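Local atomic coordinates of HemO (Neisseria meningitidis, PDB entry 1J77), a protein that binds heme and, as a member of the heme oxygenase family, probably catalyses its oxidative ring opening to biliverdin. Residues L119-L124 / R140-H145. Sequence-based numbering, arbitrary orientation. Where two conformers were deposited one is given.
Sequences LGAAFL and RHLAPH. With HEM (protoporphyrin IX containing Fe), chain B.
Leu124 and Leu142 adopt the same side-chain form. In each, CG stands anti to the carbonyl carbon and beside the backbone N (chi1 -68° in Leu124, -64° in Leu142). In Leu142 this turns both methyls to the bend at 119-124. In Leu124 it leaves CB beside them and carries the branch on to the heme. The two leucine side chains lie obliquely to one another. Leu142 CD2 touches the methyl of Ala121, CB to CD2 4.0 Å. Leu142 CD1 lies at the start of helix 122-129 and approaches two parts of Leu124. Leu142 CD1 is 3.9 Å from Leu124 O. Leu124 CB lies 4.1 Å from the same Leu142 CD1. No hydrogen bond crosses between the segments; the side-chain contacts are van der Waals, made by three buried residues. Phe125 and Tyr42 add to the surroundings of Leu142. Leu142 O accepts a hydrogen bond from Arg149 NH2.

The bend, with its heme-facing side, belongs to the distal helix of the heme oxygenase fold. Helix 104-119 ends here, Gly120 departs from helical geometry, and helix 122-129 follows. This break brings the backbone close over the porphyrin, with Gly120 CA 3.7 Å from heme C1A. Gly120 has no side chain to stand between. A water O ligates heme FE at 1.9 Å on this side. The axial ligand from the protein is His23.

Leu124 touches two partners: CB meets Leu142, and CD2 lies 3.9 Å from heme CAB, a vinyl carbon. Phe123 CD2 is 3.9 Å from the heme methyl CMB. Leu142 CG also sits over one face of the His141 ring, 3.5 Å above its plane and offset toward the rim. That ring is held by hydrogen bonds to Asp84 at ND1 and Gln49 at NE2.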
loop_
_atom_site.group_PDB
_atom_site.type_symbol
_atom_site.label_atom_id
_atom_site.label_comp_id
_atom_site.label_asym_id
_atom_site.label_seq_id
_atom_site.Cartn_x
_atom_site.Cartn_y
_atom_site.Cartn_z
ATOM N N LEU A 119 -3.192 5.467 5.301
ATOM C CA LEU A 119 -3.337 6.892 5.591
ATOM C C LEU A 119 -4.207 7.502 4.503
ATOM O O LEU A 119 -5.263 8.095 4.758
ATOM C CB LEU A 119 -1.968 7.584 5.562
ATOM C CG LEU A 119 -1.806 8.897 6.308
ATOM C CD1 LEU A 119 -0.877 9.845 5.579
ATOM C CD2 LEU A 119 -3.136 9.519 6.662
ATOM N N GLY A 120 -3.793 7.303 3.271
ATOM C CA GLY A 120 -4.464 7.929 2.154
ATOM C C GLY A 120 -5.602 7.203 1.491
ATOM O O GLY A 120 -6.039 7.643 0.445
ATOM N N ALA A 121 -6.125 6.134 2.090
ATOM C CA ALA A 121 -7.201 5.340 1.513
ATOM C C ALA A 121 -8.608 5.906 1.675
ATOM O O ALA A 121 -9.557 5.293 1.254
ATOM C CB ALA A 121 -7.163 3.931 2.119
ATOM N N ALA A 122 -8.755 7.060 2.288
ATOM C CA ALA A 122 -10.086 7.657 2.417
ATOM C C ALA A 122 -10.796 7.922 1.069
ATOM O O ALA A 122 -12.012 7.696 0.921
ATOM C CB ALA A 122 -9.987 8.940 3.174
ATOM N N PHE A 123 -10.054 8.414 0.086
ATOM C CA PHE A 123 -10.684 8.717 -1.204
ATOM C C PHE A 123 -11.178 7.434 -1.802
ATOM O O PHE A 123 -12.296 7.333 -2.295
ATOM C CB PHE A 123 -9.679 9.410 -2.123
ATOM C CG PHE A 123 -10.188 9.682 -3.485
ATOM C CD1 PHE A 123 -10.822 10.887 -3.766
ATOM C CD2 PHE A 123 -10.002 8.755 -4.496
ATOM C CE1 PHE A 123 -11.293 11.158 -5.045
ATOM C CE2 PHE A 123 -10.481 9.017 -5.761
ATOM C CZ PHE A 123 -11.120 10.225 -6.034
ATOM N N LEU A 124 -10.357 6.389 -1.779
ATOM C CA LEU A 124 -10.766 5.124 -2.334
ATOM C C LEU A 124 -11.964 4.550 -1.573
ATOM O O LEU A 124 -12.833 3.923 -2.176
ATOM C CB LEU A 124 -9.616 4.125 -2.308
ATOM C CG LEU A 124 -8.428 4.404 -3.230
ATOM C CD1 LEU A 124 -7.371 3.462 -2.830
ATOM C CD2 LEU A 124 -8.780 4.238 -4.715
ATOM N N ARG A 140 -13.518 -3.595 3.425
ATOM C CA ARG A 140 -12.931 -3.756 4.764
ATOM C C ARG A 140 -11.489 -3.237 4.825
ATOM O O ARG A 140 -11.090 -2.558 5.796
ATOM C CB ARG A 140 -12.996 -5.258 5.097
ATOM C CG ARG A 140 -14.415 -5.981 4.934
ATOM C CD ARG A 140 -14.306 -7.507 4.870
ATOM N NE ARG A 140 -15.571 -8.226 4.783
ATOM C CZ ARG A 140 -16.322 -8.615 5.819
ATOM N NH1 ARG A 140 -15.982 -8.340 7.053
ATOM N NH2 ARG A 140 -17.429 -9.295 5.628
ATOM N N HIS A 141 -10.708 -3.547 3.787
ATOM C CA HIS A 141 -9.283 -3.151 3.750
ATOM C C HIS A 141 -9.029 -1.664 3.609
ATOM O O HIS A 141 -7.936 -1.178 3.951
ATOM C CB HIS A 141 -8.517 -3.938 2.686
ATOM C CG HIS A 141 -8.604 -3.367 1.311
ATOM N ND1 HIS A 141 -9.614 -3.675 0.432
ATOM C CD2 HIS A 141 -7.754 -2.548 0.649
ATOM C CE1 HIS A 141 -9.387 -3.051 -0.720
ATOM N NE2 HIS A 141 -8.275 -2.352 -0.604
ATOM N N LEU A 142 -10.078 -0.929 3.220
ATOM C CA LEU A 142 -9.999 0.517 3.022
ATOM C C LEU A 142 -10.578 1.321 4.156
ATOM O O LEU A 142 -10.400 2.531 4.222
ATOM C CB LEU A 142 -10.733 0.909 1.726
ATOM C CG LEU A 142 -10.183 0.393 0.389
ATOM C CD1 LEU A 142 -11.128 0.673 -0.820
ATOM C CD2 LEU A 142 -8.829 0.951 0.098
ATOM N N ALA A 143 -11.240 0.641 5.083
ATOM C CA ALA A 143 -11.832 1.333 6.216
ATOM C C ALA A 143 -10.747 1.963 7.095
ATOM O O ALA A 143 -9.586 1.493 7.155
ATOM C CB ALA A 143 -12.663 0.386 6.990
ATOM N N PRO A 144 -11.106 3.048 7.753
ATOM C CA PRO A 144 -10.167 3.824 8.564
ATOM C C PRO A 144 -9.723 3.071 9.807
ATOM O O PRO A 144 -10.513 2.280 10.316
ATOM C CB PRO A 144 -10.996 5.034 9.012
ATOM C CG PRO A 144 -12.319 4.831 8.568
ATOM C CD PRO A 144 -12.484 3.565 7.808
ATOM N N HIS A 145 -8.509 3.290 10.282
ATOM C CA HIS A 145 -8.089 2.655 11.545
ATOM C C HIS A 145 -9.103 3.107 12.598
ATOM O O HIS A 145 -9.505 4.280 12.585
ATOM C CB HIS A 145 -6.676 3.087 11.926
ATOM C CG HIS A 145 -6.122 2.357 13.109
ATOM N ND1 HIS A 145 -6.601 2.555 14.384
ATOM C CD2 HIS A 145 -5.148 1.422 13.214
ATOM C CE1 HIS A 145 -5.957 1.761 15.223
ATOM N NE2 HIS A 145 -5.059 1.072 14.539
HETATM C CHA HEM B . -0.582 9.461 1.338
HETATM C CHB HEM B . -4.070 9.611 -2.017
HETATM C CHC HEM B . -2.776 5.158 -3.535
HETATM C CHD HEM B . 1.024 5.241 -0.482
HETATM C C1A HEM B . -1.694 9.841 0.627
HETATM C C2A HEM B . -2.553 11.013 0.910
HETATM C C3A HEM B . -3.497 11.025 -0.028
HETATM C C4A HEM B . -3.291 9.906 -0.937
HETATM C CMA HEM B . -4.634 12.071 -0.149
HETATM C CAA HEM B . -2.473 12.028 2.087
HETATM C CBA HEM B . -3.420 11.565 3.194
HETATM C CGA HEM B . -3.296 12.416 4.443
HETATM O O1A HEM B . -2.247 13.108 4.594
HETATM O O2A HEM B . -4.264 12.404 5.262
HETATM C C1B HEM B . -4.041 8.419 -2.727
HETATM C C2B HEM B . -4.967 8.051 -3.762
HETATM C C3B HEM B . -4.596 6.821 -4.221
HETATM C C4B HEM B . -3.464 6.375 -3.411
HETATM C CMB HEM B . -6.128 8.984 -4.189
HETATM C CAB HEM B . -5.285 5.962 -5.282
HETATM C CBB HEM B . -5.870 6.507 -6.344
HETATM C C1C HEM B . -1.682 4.785 -2.801
HETATM C C2C HEM B . -1.018 3.483 -2.857
HETATM C C3C HEM B . 0.061 3.542 -2.060
HETATM C C4C HEM B . 0.078 4.807 -1.379
HETATM C CMC HEM B . -1.444 2.352 -3.804
HETATM C CAC HEM B . 1.100 2.462 -1.791
HETATM C CBC HEM B . 1.248 1.460 -2.651
HETATM C C1D HEM B . 0.911 6.383 0.246
HETATM C C2D HEM B . 1.873 6.750 1.253
HETATM C C3D HEM B . 1.407 8.059 1.808
HETATM C C4D HEM B . 0.189 8.344 1.088
HETATM C CMD HEM B . 3.118 5.948 1.635
HETATM C CAD HEM B . 2.008 8.883 2.946
HETATM C CBD HEM B . 2.654 10.150 2.470
HETATM C CGD HEM B . 3.278 10.750 3.711
HETATM O O1D HEM B . 4.438 10.380 4.016
HETATM O O2D HEM B . 2.639 11.641 4.351
HETATM N NA HEM B . -2.188 9.202 -0.486
HETATM N NB HEM B . -3.117 7.397 -2.568
HETATM N NC HEM B . -0.992 5.528 -1.888
HETATM N ND HEM B . -0.101 7.348 0.144
HETATM FE FE HEM B . -1.529 7.431 -1.259
HETATM O O HOH W 1 -2.627 6.493 0.054
#